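Local atomic coordinates of malic enzyme (Entamoeba histolytica, PDB entry 3NV9), a protein that probably catalyses the oxidative decarboxylation of malate to pyruvate with NADP as electron acceptor, and has been linked to metronidazole activation in the amoeba. Residues G113-E118 against V133-I137; Q172-Y176 against R269-K273; N208-L212 against I399-I404. All coordinates share one frame; numbering follows the deposited sequence.

Interaction 1 is wholly buried: helix 114-128 lies against strand 131-136 of the parallel sheet, and its apolar packing round a proline and a thiol has no hydrogen bond. Interaction 2 lies near the surface and joins the N-terminal and NAD-binding regions through a proline, aromatic rings, arginine chains and a bridging water. Interaction 3, partly buried, stays within the NAD-binding region; it mixes leucine and isoleucine packing with one hydrogen bond from an asparagine. No two contacts hold the same pair of elements, but helix 193-213, one side of interaction 3, touches C175 and Y176 of interaction 2 through Q195. Interactions 1 and 3 lie on opposite sides of the chain's centre, about 33 Å apart between centres.

Interaction 1: residues G113-E118 against V133-I137; sequences GLGVME and VPICI
The thiol of C136 and the ring of P134 are the two points at which 133-137 presses into the start of the helix at 114-118. C136 SG sits over the face of the peptide joining G113 to L114, 3.6 Å from both G113 C and L114 N. It reaches this place because SG stands anti to its own carbonyl carbon (chi1 -75°). M117 closes the dense part from the next turn of the helix: its CG touches C136 SG at 3.6 Å and its CB meets P134 CB at 3.6 Å. Beyond CG the M117 chain bends twice and leaves the strand for V95, S97 and the loop residues E168 and D169.

The two elements run close to antiparallel, at 147°, with their axes 7.6 Å apart. This is the return half of a beta-alpha-beta unit, in which strand 92-97, helix 114-128 and strand 131-136 follow one another and the two strands pair in parallel. P134 and C136 face the helix, while V133 and I135 turn to the other side of the sheet.

Packing is looser at the flanks. L114 crosses P134 at about a right angle, with L114 CD2 4.2 Å from P134 CB, and E118 CB stays 4.2 Å from P134 CG. This looser side faces protein rather than solvent: L114 also packs on H160 of the second subunit, while the extended E118 chain carries its carboxylate to the backbone nitrogens of K46 and I47 and to L88 N of the second subunit.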
ATOM      1  N   GLY A 113       5.755  12.983  -6.407  1.00 17.83           N
ATOM      2  CA  GLY A 113       4.541  13.148  -5.602  1.00 18.17           C
ATOM      3  C   GLY A 113       4.527  12.343  -4.279  1.00 19.72           C
ATOM      4  O   GLY A 113       3.645  12.546  -3.461  1.00 20.76           O
ATOM      5  N   LEU A 114       5.515  11.476  -4.048  1.00 18.30           N
ATOM      6  CA  LEU A 114       5.532  10.578  -2.880  1.00 18.43           C
ATOM      7  C   LEU A 114       5.478  11.298  -1.508  1.00 18.81           C
ATOM      8  O   LEU A 114       4.850  10.786  -0.605  1.00 19.10           O
ATOM      9  CB  LEU A 114       6.770   9.680  -2.916  1.00 15.26           C
ATOM     10  CG  LEU A 114       6.625   8.482  -3.838  1.00 17.53           C
ATOM     11  CD1 LEU A 114       8.004   7.983  -4.239  1.00 16.00           C
ATOM     12  CD2 LEU A 114       5.779   7.327  -3.217  1.00 16.18           C
ATOM     13  N   GLY A 115       6.164  12.440  -1.361  1.00 20.02           N
ATOM     14  CA  GLY A 115       6.180  13.206  -0.120  1.00 19.53           C
ATOM     15  C   GLY A 115       4.779  13.604   0.217  1.00 20.54           C
ATOM     16  O   GLY A 115       4.297  13.366   1.338  1.00 22.05           O
ATOM     17  N   VAL A 116       4.077  14.179  -0.749  1.00 20.96           N
ATOM     18  CA  VAL A 116       2.711  14.686  -0.513  1.00 19.58           C
ATOM     19  C   VAL A 116       1.714  13.529  -0.344  1.00 20.12           C
ATOM     20  O   VAL A 116       0.841  13.580   0.534  1.00 20.71           O
ATOM     21  CB  VAL A 116       2.285  15.623  -1.659  1.00 20.27           C
ATOM     22  CG1 VAL A 116       0.755  15.921  -1.638  1.00 18.55           C
ATOM     23  CG2 VAL A 116       3.107  16.933  -1.600  1.00 19.24           C
ATOM     24  N   MET A 117       1.837  12.469  -1.151  1.00 19.03           N
ATOM     25  CA  MET A 117       0.848  11.363  -1.068  1.00 19.69           C
ATOM     26  C   MET A 117       1.060  10.528   0.181  1.00 18.35           C
ATOM     27  O   MET A 117       0.110   9.986   0.729  1.00 17.93           O
ATOM     28  CB  MET A 117       0.850  10.455  -2.327  1.00 19.85           C
ATOM     29  CG  MET A 117       0.794  11.202  -3.659  1.00 22.60           C
ATOM     30  SD  MET A 117      -0.581  12.359  -3.715  1.00 23.91           S
ATOM     31  CE  MET A 117       0.183  13.748  -4.549  1.00 14.22           C
ATOM     32  N   GLU A 118       2.306  10.431   0.634  1.00 17.73           N
ATOM     33  CA  GLU A 118       2.569   9.813   1.951  1.00 18.55           C
ATOM     34  C   GLU A 118       2.021  10.648   3.149  1.00 19.05           C
ATOM     35  O   GLU A 118       1.546  10.106   4.120  1.00 18.44           O
ATOM     36  CB  GLU A 118       4.071   9.480   2.112  1.00 17.83           C
ATOM     37  CG  GLU A 118       4.254   8.406   3.098  1.00 18.96           C
ATOM     38  CD  GLU A 118       5.677   8.000   3.333  1.00 20.46           C
ATOM     39  OE1 GLU A 118       5.936   7.275   4.343  1.00 20.40           O
ATOM     40  OE2 GLU A 118       6.532   8.411   2.541  1.00 22.91           O
ATOM     41  N   VAL A 133      -2.279   4.104   1.273  1.00 21.14           N
ATOM     42  CA  VAL A 133      -0.923   4.159   0.850  1.00 21.68           C
ATOM     43  C   VAL A 133      -0.750   5.058  -0.392  1.00 21.35           C
ATOM     44  O   VAL A 133      -1.636   5.181  -1.208  1.00 20.64           O
ATOM     45  CB  VAL A 133      -0.291   2.770   0.624  1.00 23.00           C
ATOM     46  CG1 VAL A 133      -0.038   2.072   1.957  1.00 22.42           C
ATOM     47  CG2 VAL A 133      -1.063   1.948  -0.351  1.00 21.23           C
ATOM     48  N   PRO A 134       0.406   5.715  -0.504  1.00 21.16           N
ATOM     49  CA  PRO A 134       0.627   6.464  -1.749  1.00 20.89           C
ATOM     50  C   PRO A 134       0.674   5.495  -2.967  1.00 21.96           C
ATOM     51  O   PRO A 134       1.238   4.370  -2.863  1.00 21.43           O
ATOM     52  CB  PRO A 134       1.970   7.161  -1.500  1.00 21.38           C
ATOM     53  CG  PRO A 134       2.616   6.416  -0.327  1.00 21.23           C
ATOM     54  CD  PRO A 134       1.609   5.570   0.335  1.00 19.64           C
ATOM     55  N   ILE A 135       0.043   5.883  -4.092  1.00 21.71           N
ATOM     56  CA  ILE A 135       0.220   5.151  -5.365  1.00 20.00           C
ATOM     57  C   ILE A 135       0.609   6.146  -6.414  1.00 20.04           C
ATOM     58  O   ILE A 135      -0.243   6.697  -7.064  1.00 20.13           O
ATOM     59  CB  ILE A 135      -1.069   4.453  -5.805  1.00 20.80           C
ATOM     60  CG1 ILE A 135      -1.572   3.503  -4.714  1.00 19.99           C
ATOM     61  CG2 ILE A 135      -0.897   3.668  -7.150  1.00 16.64           C
ATOM     62  CD1 ILE A 135      -0.811   2.181  -4.628  1.00 14.22           C
ATOM     63  N   CYS A 136       1.904   6.425  -6.523  1.00 21.38           N
ATOM     64  CA  CYS A 136       2.454   7.403  -7.515  1.00 21.28           C
ATOM     65  C   CYS A 136       2.849   6.688  -8.821  1.00 21.42           C
ATOM     66  O   CYS A 136       3.634   5.761  -8.815  1.00 21.54           O
ATOM     67  CB  CYS A 136       3.654   8.149  -6.921  1.00 20.91           C
ATOM     68  SG  CYS A 136       3.124   9.347  -5.737  1.00 23.71           S
ATOM     69  N   ILE A 137       2.254   7.095  -9.931  1.00 22.54           N
ATOM     70  CA  ILE A 137       2.404   6.362 -11.183  1.00 22.67           C
ATOM     71  C   ILE A 137       2.931   7.261 -12.250  1.00 22.32           C
ATOM     72  O   ILE A 137       2.816   8.490 -12.165  1.00 21.57           O
ATOM     73  CB  ILE A 137       1.074   5.809 -11.685  1.00 22.90           C
ATOM     74  CG1 ILE A 137       0.143   6.967 -12.179  1.00 24.43           C
ATOM     75  CG2 ILE A 137       0.440   4.882 -10.608  1.00 23.57           C
ATOM     76  CD1 ILE A 137      -1.266   6.507 -12.712  1.00 23.96           C
TER

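Interaction 2: residues Q172-Y176 against R269-K273; sequences QPNCY and RFYRK
Q172 has CG wedged between its backbone N and carbonyl carbon (chi1 69°) and is extended beyond it, whereas F270 holds CG anti to its carbonyl carbon (chi1 -76°); together these torsions bring the Q172 amide to the rim of the F270 ring. The oxygen approaches near the ring plane, with Q172 OE1 3.2 Å from F270 CE2, and the amide and ring planes are turned 70° apart. The contact buries OE1, which has no hydrogen-bonding partner in the model; the ring edge beside it gives only a close C-H neighbour.

P173, preceded by a cis peptide bond, covers one face of the same ring in a CH-pi contact: P173 CB lies 4.2 Å from the F270 centroid, and P173 CD reaches F270 CZ at 3.7 Å. The proline also meets R269, whose NE comes within 3.6 Å of P173 CG.

Here the start of helix 174-185, in the malic enzyme N-terminal region, faces the start of helix 271-279, in the NAD-binding region; F270 occupies the N-cap position of the latter. Y271 OH, hydrogen-bonded to D180, ties the same two helices together.

Deeper in, the Y176 ring is held between two groups. C175 SG stands over the centre of one face, and R272 lays CG over the opposite face, 4.3 Å from the Y176 centroid, in a second CH-pi contact. The R272 guanidinium has Y271 CE1 over one face. Between the two backbones one water donates to R269 O at 2.7 Å and, weakly, to P173 O at 3.4 Å.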
ATOM      1  N   GLN A 172      -5.366  19.552 -14.840  1.00 27.52           N
ATOM      2  CA  GLN A 172      -6.596  19.700 -15.610  1.00 29.34           C
ATOM      3  C   GLN A 172      -6.179  19.957 -17.058  1.00 29.55           C
ATOM      4  O   GLN A 172      -5.166  20.621 -17.285  1.00 29.91           O
ATOM      5  CB  GLN A 172      -7.432  20.877 -15.104  1.00 29.78           C
ATOM      6  CG  GLN A 172      -6.794  22.242 -15.391  1.00 31.96           C
ATOM      7  CD  GLN A 172      -7.792  23.380 -15.479  1.00 35.98           C
ATOM      8  OE1 GLN A 172      -8.980  23.176 -15.728  1.00 41.45           O
ATOM      9  NE2 GLN A 172      -7.304  24.586 -15.280  1.00 34.95           N
ATOM     10  N   PRO A 173      -6.980  19.511 -18.034  1.00 29.25           N
ATOM     11  CA  PRO A 173      -8.272  18.893 -17.897  1.00 28.98           C
ATOM     12  C   PRO A 173      -8.204  17.379 -17.746  1.00 28.09           C
ATOM     13  O   PRO A 173      -9.258  16.732 -17.656  1.00 27.27           O
ATOM     14  CB  PRO A 173      -8.961  19.271 -19.206  1.00 29.99           C
ATOM     15  CG  PRO A 173      -7.798  19.285 -20.217  1.00 29.24           C
ATOM     16  CD  PRO A 173      -6.688  19.886 -19.438  1.00 30.32           C
ATOM     17  N   ASN A 174      -7.009  16.804 -17.706  1.00 27.05           N
ATOM     18  CA  ASN A 174      -6.914  15.365 -17.461  1.00 27.47           C
ATOM     19  C   ASN A 174      -7.721  14.923 -16.198  1.00 27.40           C
ATOM     20  O   ASN A 174      -8.511  13.963 -16.251  1.00 26.11           O
ATOM     21  CB  ASN A 174      -5.433  14.918 -17.325  1.00 28.61           C
ATOM     22  CG  ASN A 174      -4.750  14.622 -18.664  1.00 30.21           C
ATOM     23  OD1 ASN A 174      -5.358  14.708 -19.735  1.00 35.46           O
ATOM     24  ND2 ASN A 174      -3.465  14.262 -18.598  1.00 30.72           N
ATOM     25  N   CYS A 175      -7.551  15.628 -15.066  1.00 26.68           N
ATOM     26  CA  CYS A 175      -8.258  15.204 -13.835  1.00 27.42           C
ATOM     27  C   CYS A 175      -9.789  15.036 -14.041  1.00 27.50           C
ATOM     28  O   CYS A 175     -10.406  14.134 -13.462  1.00 27.56           O
ATOM     29  CB  CYS A 175      -7.981  16.176 -12.690  1.00 26.95           C
ATOM     30  SG  CYS A 175      -8.482  17.871 -13.047  1.00 25.97           S
ATOM     31  N   TYR A 176     -10.389  15.831 -14.930  1.00 27.08           N
ATOM     32  CA  TYR A 176     -11.849  15.690 -15.166  1.00 27.48           C
ATOM     33  C   TYR A 176     -12.223  14.385 -15.855  1.00 27.33           C
ATOM     34  O   TYR A 176     -13.099  13.605 -15.388  1.00 27.74           O
ATOM     35  CB  TYR A 176     -12.393  16.886 -15.946  1.00 27.75           C
ATOM     36  CG  TYR A 176     -12.226  18.220 -15.248  1.00 27.25           C
ATOM     37  CD1 TYR A 176     -12.841  18.467 -13.981  1.00 29.69           C
ATOM     38  CD2 TYR A 176     -11.509  19.244 -15.835  1.00 25.61           C
ATOM     39  CE1 TYR A 176     -12.720  19.697 -13.353  1.00 25.61           C
ATOM     40  CE2 TYR A 176     -11.347  20.464 -15.194  1.00 30.55           C
ATOM     41  CZ  TYR A 176     -11.975  20.683 -13.945  1.00 28.58           C
ATOM     42  OH  TYR A 176     -11.867  21.919 -13.345  1.00 30.45           O
ATOM     43  N   ARG A 269     -13.586  19.454 -23.057  1.00 51.04           N
ATOM     44  CA  ARG A 269     -12.843  18.881 -21.968  1.00 48.70           C
ATOM     45  C   ARG A 269     -12.998  19.827 -20.793  1.00 47.42           C
ATOM     46  O   ARG A 269     -12.923  19.407 -19.638  1.00 46.69           O
ATOM     47  CB  ARG A 269     -11.386  18.729 -22.349  1.00 48.52           C
ATOM     48  CG  ARG A 269     -11.125  17.513 -23.190  1.00 48.46           C
ATOM     49  CD  ARG A 269      -9.951  17.755 -24.112  1.00 48.01           C
ATOM     50  NE  ARG A 269      -9.036  18.783 -23.612  1.00 45.82           N
ATOM     51  CZ  ARG A 269      -7.987  19.238 -24.293  1.00 48.30           C
ATOM     52  NH1 ARG A 269      -7.729  18.753 -25.507  1.00 50.65           N
ATOM     53  NH2 ARG A 269      -7.194  20.177 -23.773  1.00 47.73           N
ATOM     54  N   PHE A 270     -13.258  21.099 -21.114  1.00 46.04           N
ATOM     55  CA  PHE A 270     -13.451  22.162 -20.132  1.00 44.29           C
ATOM     56  C   PHE A 270     -14.936  22.509 -19.869  1.00 42.21           C
ATOM     57  O   PHE A 270     -15.276  23.645 -19.548  1.00 41.93           O
ATOM     58  CB  PHE A 270     -12.683  23.398 -20.587  1.00 44.50           C
ATOM     59  CG  PHE A 270     -11.176  23.309 -20.379  1.00 48.92           C
ATOM     60  CD1 PHE A 270     -10.316  22.967 -21.448  1.00 51.44           C
ATOM     61  CD2 PHE A 270     -10.598  23.581 -19.121  1.00 49.57           C
ATOM     62  CE1 PHE A 270      -8.896  22.907 -21.249  1.00 51.93           C
ATOM     63  CE2 PHE A 270      -9.178  23.527 -18.924  1.00 50.97           C
ATOM     64  CZ  PHE A 270      -8.332  23.198 -19.982  1.00 50.85           C
ATOM     65  N   TYR A 271     -15.820  21.540 -19.994  1.00 40.83           N
ATOM     66  CA  TYR A 271     -17.242  21.784 -19.779  1.00 41.04           C
ATOM     67  C   TYR A 271     -17.576  22.462 -18.403  1.00 41.61           C
ATOM     68  O   TYR A 271     -18.474  23.315 -18.341  1.00 41.40           O
ATOM     69  CB  TYR A 271     -18.031  20.499 -19.942  1.00 40.68           C
ATOM     70  CG  TYR A 271     -17.917  19.526 -18.781  1.00 44.12           C
ATOM     71  CD1 TYR A 271     -18.866  19.510 -17.748  1.00 46.70           C
ATOM     72  CD2 TYR A 271     -16.876  18.595 -18.724  1.00 47.37           C
ATOM     73  CE1 TYR A 271     -18.777  18.608 -16.680  1.00 45.71           C
ATOM     74  CE2 TYR A 271     -16.769  17.692 -17.662  1.00 49.24           C
ATOM     75  CZ  TYR A 271     -17.724  17.700 -16.633  1.00 49.63           C
ATOM     76  OH  TYR A 271     -17.603  16.788 -15.568  1.00 50.73           O
ATOM     77  N   ARG A 272     -16.852  22.100 -17.323  1.00 40.08           N
ATOM     78  CA  ARG A 272     -17.094  22.731 -16.023  1.00 38.57           C
ATOM     79  C   ARG A 272     -16.857  24.258 -16.077  1.00 37.83           C
ATOM     80  O   ARG A 272     -17.638  25.048 -15.542  1.00 37.23           O
ATOM     81  CB  ARG A 272     -16.338  22.003 -14.868  1.00 38.24           C
ATOM     82  CG  ARG A 272     -16.258  20.468 -15.010  1.00 35.33           C
ATOM     83  CD  ARG A 272     -16.559  19.610 -13.740  1.00 36.47           C
ATOM     84  NE  ARG A 272     -17.951  19.717 -13.398  1.00 33.66           N
ATOM     85  CZ  ARG A 272     -18.723  18.831 -12.766  1.00 34.78           C
ATOM     86  NH1 ARG A 272     -18.308  17.628 -12.294  1.00 27.34           N
ATOM     87  NH2 ARG A 272     -19.990  19.200 -12.630  1.00 32.08           N
ATOM     88  N   LYS A 273     -15.809  24.703 -16.758  1.00 37.58           N
ATOM     89  CA  LYS A 273     -15.628  26.155 -16.902  1.00 37.35           C
ATOM     90  C   LYS A 273     -16.764  26.736 -17.759  1.00 37.78           C
ATOM     91  O   LYS A 273     -17.216  27.867 -17.521  1.00 36.85           O
ATOM     92  CB  LYS A 273     -14.252  26.543 -17.472  1.00 37.19           C
ATOM     93  CG  LYS A 273     -13.025  26.049 -16.675  1.00 36.96           C
ATOM     94  CD  LYS A 273     -11.697  26.335 -17.436  1.00 39.29           C
ATOM     95  CE  LYS A 273     -11.498  27.819 -17.810  1.00 39.62           C
ATOM     96  NZ  LYS A 273     -10.218  28.081 -18.546  1.00 41.80           N
TER
HETATM   97  O   HOH W   1     -12.253  16.757 -19.344  1.00 49.09           O

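Interaction 3: residues N208-L212 against I399-I404; sequences NALKL and INPDNI
The N208 amide has I399 CD1 over one face, 3.8 Å from N208 CG, carried there by a CG1 between its backbone N and carbonyl carbon (chi1 52°), while I404 O lies in the amide plane on the nitrogen side. N208 ND2 donates to I404 O at 2.9 Å, and the N-H points fairly straight at the oxygen (154°), although the donor is tilted 35° from the carbonyl plane. The same nitrogen also donates to A391 O, so two bonds fix the amide's rotation. A second flat group, the peptide between N400 and P401, has L212 CD1 over one face, 3.5 Å from N400 C. That methyl also meets I404 CG2 at 3.8 Å, and L212 CG touches I399 CD1 at 4.1 Å, which wedges the leucine among the loop residues. A type I beta turn from N400 to N403 shapes this loop, closed by N403 N to N400 O at 2.7 Å. The side chain of N355 holds it from outside, bonding both I404 N and P401 O. A209 and I404 pack further on I345 of strand 345-348. In this Rossmann-fold domain, the contact thus seats the loop after helix 380-396 against helix 193-213, at the edge-strand side of the sheet.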
ATOM      1  N   ASN A 208     -18.543  29.920   8.084  1.00 28.09           N
ATOM      2  CA  ASN A 208     -18.208  30.621   9.334  1.00 28.56           C
ATOM      3  C   ASN A 208     -17.743  32.064   9.192  1.00 29.50           C
ATOM      4  O   ASN A 208     -18.154  32.941   9.974  1.00 30.09           O
ATOM      5  CB  ASN A 208     -17.225  29.827  10.141  1.00 27.68           C
ATOM      6  CG  ASN A 208     -17.887  28.665  10.785  1.00 28.90           C
ATOM      7  OD1 ASN A 208     -19.095  28.681  10.964  1.00 27.54           O
ATOM      8  ND2 ASN A 208     -17.131  27.641  11.124  1.00 25.69           N
ATOM      9  N   ALA A 209     -16.899  32.302   8.185  1.00 30.11           N
ATOM     10  CA  ALA A 209     -16.533  33.649   7.744  1.00 29.22           C
ATOM     11  C   ALA A 209     -17.781  34.507   7.521  1.00 29.43           C
ATOM     12  O   ALA A 209     -17.871  35.606   8.041  1.00 30.89           O
ATOM     13  CB  ALA A 209     -15.637  33.577   6.480  1.00 27.79           C
ATOM     14  N   LEU A 210     -18.760  33.998   6.789  1.00 29.93           N
ATOM     15  CA  LEU A 210     -20.009  34.738   6.589  1.00 29.55           C
ATOM     16  C   LEU A 210     -20.767  35.045   7.883  1.00 30.11           C
ATOM     17  O   LEU A 210     -21.292  36.155   8.028  1.00 29.76           O
ATOM     18  CB  LEU A 210     -20.922  34.075   5.563  1.00 28.81           C
ATOM     19  CG  LEU A 210     -20.431  34.142   4.119  1.00 28.71           C
ATOM     20  CD1 LEU A 210     -21.409  33.405   3.306  1.00 31.95           C
ATOM     21  CD2 LEU A 210     -20.259  35.550   3.530  1.00 30.86           C
ATOM     22  N   LYS A 211     -20.817  34.090   8.812  1.00 29.98           N
ATOM     23  CA  LYS A 211     -21.428  34.348  10.117  1.00 30.53           C
ATOM     24  C   LYS A 211     -20.693  35.469  10.823  1.00 30.41           C
ATOM     25  O   LYS A 211     -21.315  36.374  11.357  1.00 30.01           O
ATOM     26  CB  LYS A 211     -21.416  33.096  10.997  1.00 30.05           C
ATOM     27  CG  LYS A 211     -22.640  32.234  10.798  1.00 33.37           C
ATOM     28  CD  LYS A 211     -22.391  30.795  11.120  1.00 37.13           C
ATOM     29  CE  LYS A 211     -23.576  29.911  10.674  1.00 40.51           C
ATOM     30  NZ  LYS A 211     -24.615  29.911  11.734  1.00 41.45           N
ATOM     31  N   LEU A 212     -19.369  35.401  10.837  1.00 30.23           N
ATOM     32  CA  LEU A 212     -18.586  36.433  11.510  1.00 30.42           C
ATOM     33  C   LEU A 212     -18.820  37.838  10.968  1.00 30.39           C
ATOM     34  O   LEU A 212     -18.800  38.762  11.742  1.00 30.86           O
ATOM     35  CB  LEU A 212     -17.087  36.115  11.485  1.00 29.80           C
ATOM     36  CG  LEU A 212     -16.752  34.984  12.452  1.00 30.14           C
ATOM     37  CD1 LEU A 212     -15.455  34.202  12.106  1.00 27.32           C
ATOM     38  CD2 LEU A 212     -16.766  35.553  13.889  1.00 30.94           C
ATOM     39  N   ILE A 399     -15.764  30.493  17.241  1.00 26.49           N
ATOM     40  CA  ILE A 399     -15.072  31.019  16.058  1.00 27.56           C
ATOM     41  C   ILE A 399     -14.845  32.539  16.166  1.00 28.86           C
ATOM     42  O   ILE A 399     -15.510  33.228  16.953  1.00 28.42           O
ATOM     43  CB  ILE A 399     -15.819  30.725  14.747  1.00 27.11           C
ATOM     44  CG1 ILE A 399     -17.288  31.205  14.867  1.00 27.16           C
ATOM     45  CG2 ILE A 399     -15.691  29.224  14.398  1.00 26.48           C
ATOM     46  CD1 ILE A 399     -18.051  31.264  13.529  1.00 27.85           C
ATOM     47  N   ASN A 400     -13.874  33.033  15.398  1.00 29.11           N
ATOM     48  CA  ASN A 400     -13.480  34.420  15.414  1.00 29.61           C
ATOM     49  C   ASN A 400     -12.635  34.684  14.167  1.00 29.87           C
ATOM     50  O   ASN A 400     -12.241  33.728  13.506  1.00 31.01           O
ATOM     51  CB  ASN A 400     -12.803  34.793  16.738  1.00 29.32           C
ATOM     52  CG  ASN A 400     -11.426  34.149  16.933  1.00 31.69           C
ATOM     53  OD1 ASN A 400     -11.259  33.301  17.807  1.00 35.89           O
ATOM     54  ND2 ASN A 400     -10.437  34.583  16.180  1.00 27.83           N
ATOM     55  N   PRO A 401     -12.392  35.963  13.802  1.00 29.86           N
ATOM     56  CA  PRO A 401     -11.705  36.252  12.557  1.00 29.84           C
ATOM     57  C   PRO A 401     -10.408  35.455  12.381  1.00 29.91           C
ATOM     58  O   PRO A 401     -10.065  35.117  11.257  1.00 31.10           O
ATOM     59  CB  PRO A 401     -11.388  37.752  12.681  1.00 30.18           C
ATOM     60  CG  PRO A 401     -12.486  38.288  13.524  1.00 29.83           C
ATOM     61  CD  PRO A 401     -12.701  37.206  14.540  1.00 29.95           C
ATOM     62  N   ASP A 402      -9.709  35.158  13.468  1.00 29.25           N
ATOM     63  CA  ASP A 402      -8.513  34.355  13.401  1.00 30.37           C
ATOM     64  C   ASP A 402      -8.691  32.874  13.675  1.00 29.41           C
ATOM     65  O   ASP A 402      -7.710  32.157  13.864  1.00 28.97           O
ATOM     66  CB  ASP A 402      -7.452  34.883  14.344  1.00 30.71           C
ATOM     67  CG  ASP A 402      -6.980  36.268  13.960  1.00 35.44           C
ATOM     68  OD1 ASP A 402      -6.859  36.608  12.745  1.00 36.92           O
ATOM     69  OD2 ASP A 402      -6.738  37.027  14.914  1.00 44.04           O
ATOM     70  N   ASN A 403      -9.932  32.411  13.712  1.00 28.54           N
ATOM     71  CA  ASN A 403     -10.137  30.988  13.839  1.00 28.14           C
ATOM     72  C   ASN A 403     -11.527  30.643  13.354  1.00 27.75           C
ATOM     73  O   ASN A 403     -12.458  30.604  14.163  1.00 27.31           O
ATOM     74  CB  ASN A 403      -9.902  30.533  15.263  1.00 27.46           C
ATOM     75  CG  ASN A 403      -9.918  29.025  15.372  1.00 30.57           C
ATOM     76  OD1 ASN A 403     -10.478  28.346  14.503  1.00 27.09           O
ATOM     77  ND2 ASN A 403      -9.279  28.479  16.422  1.00 30.68           N
ATOM     78  N   ILE A 404     -11.652  30.390  12.041  1.00 25.72           N
ATOM     79  CA  ILE A 404     -12.965  30.238  11.377  1.00 25.04           C
ATOM     80  C   ILE A 404     -13.373  28.787  11.063  1.00 25.48           C
ATOM     81  O   ILE A 404     -14.481  28.551  10.568  1.00 24.79           O
ATOM     82  CB  ILE A 404     -13.011  31.015  10.025  1.00 25.14           C
ATOM     83  CG1 ILE A 404     -12.064  30.377   8.982  1.00 23.39           C
ATOM     84  CG2 ILE A 404     -12.663  32.549  10.214  1.00 21.90           C
ATOM     85  CD1 ILE A 404     -12.178  31.070   7.590  1.00 22.35           C
TER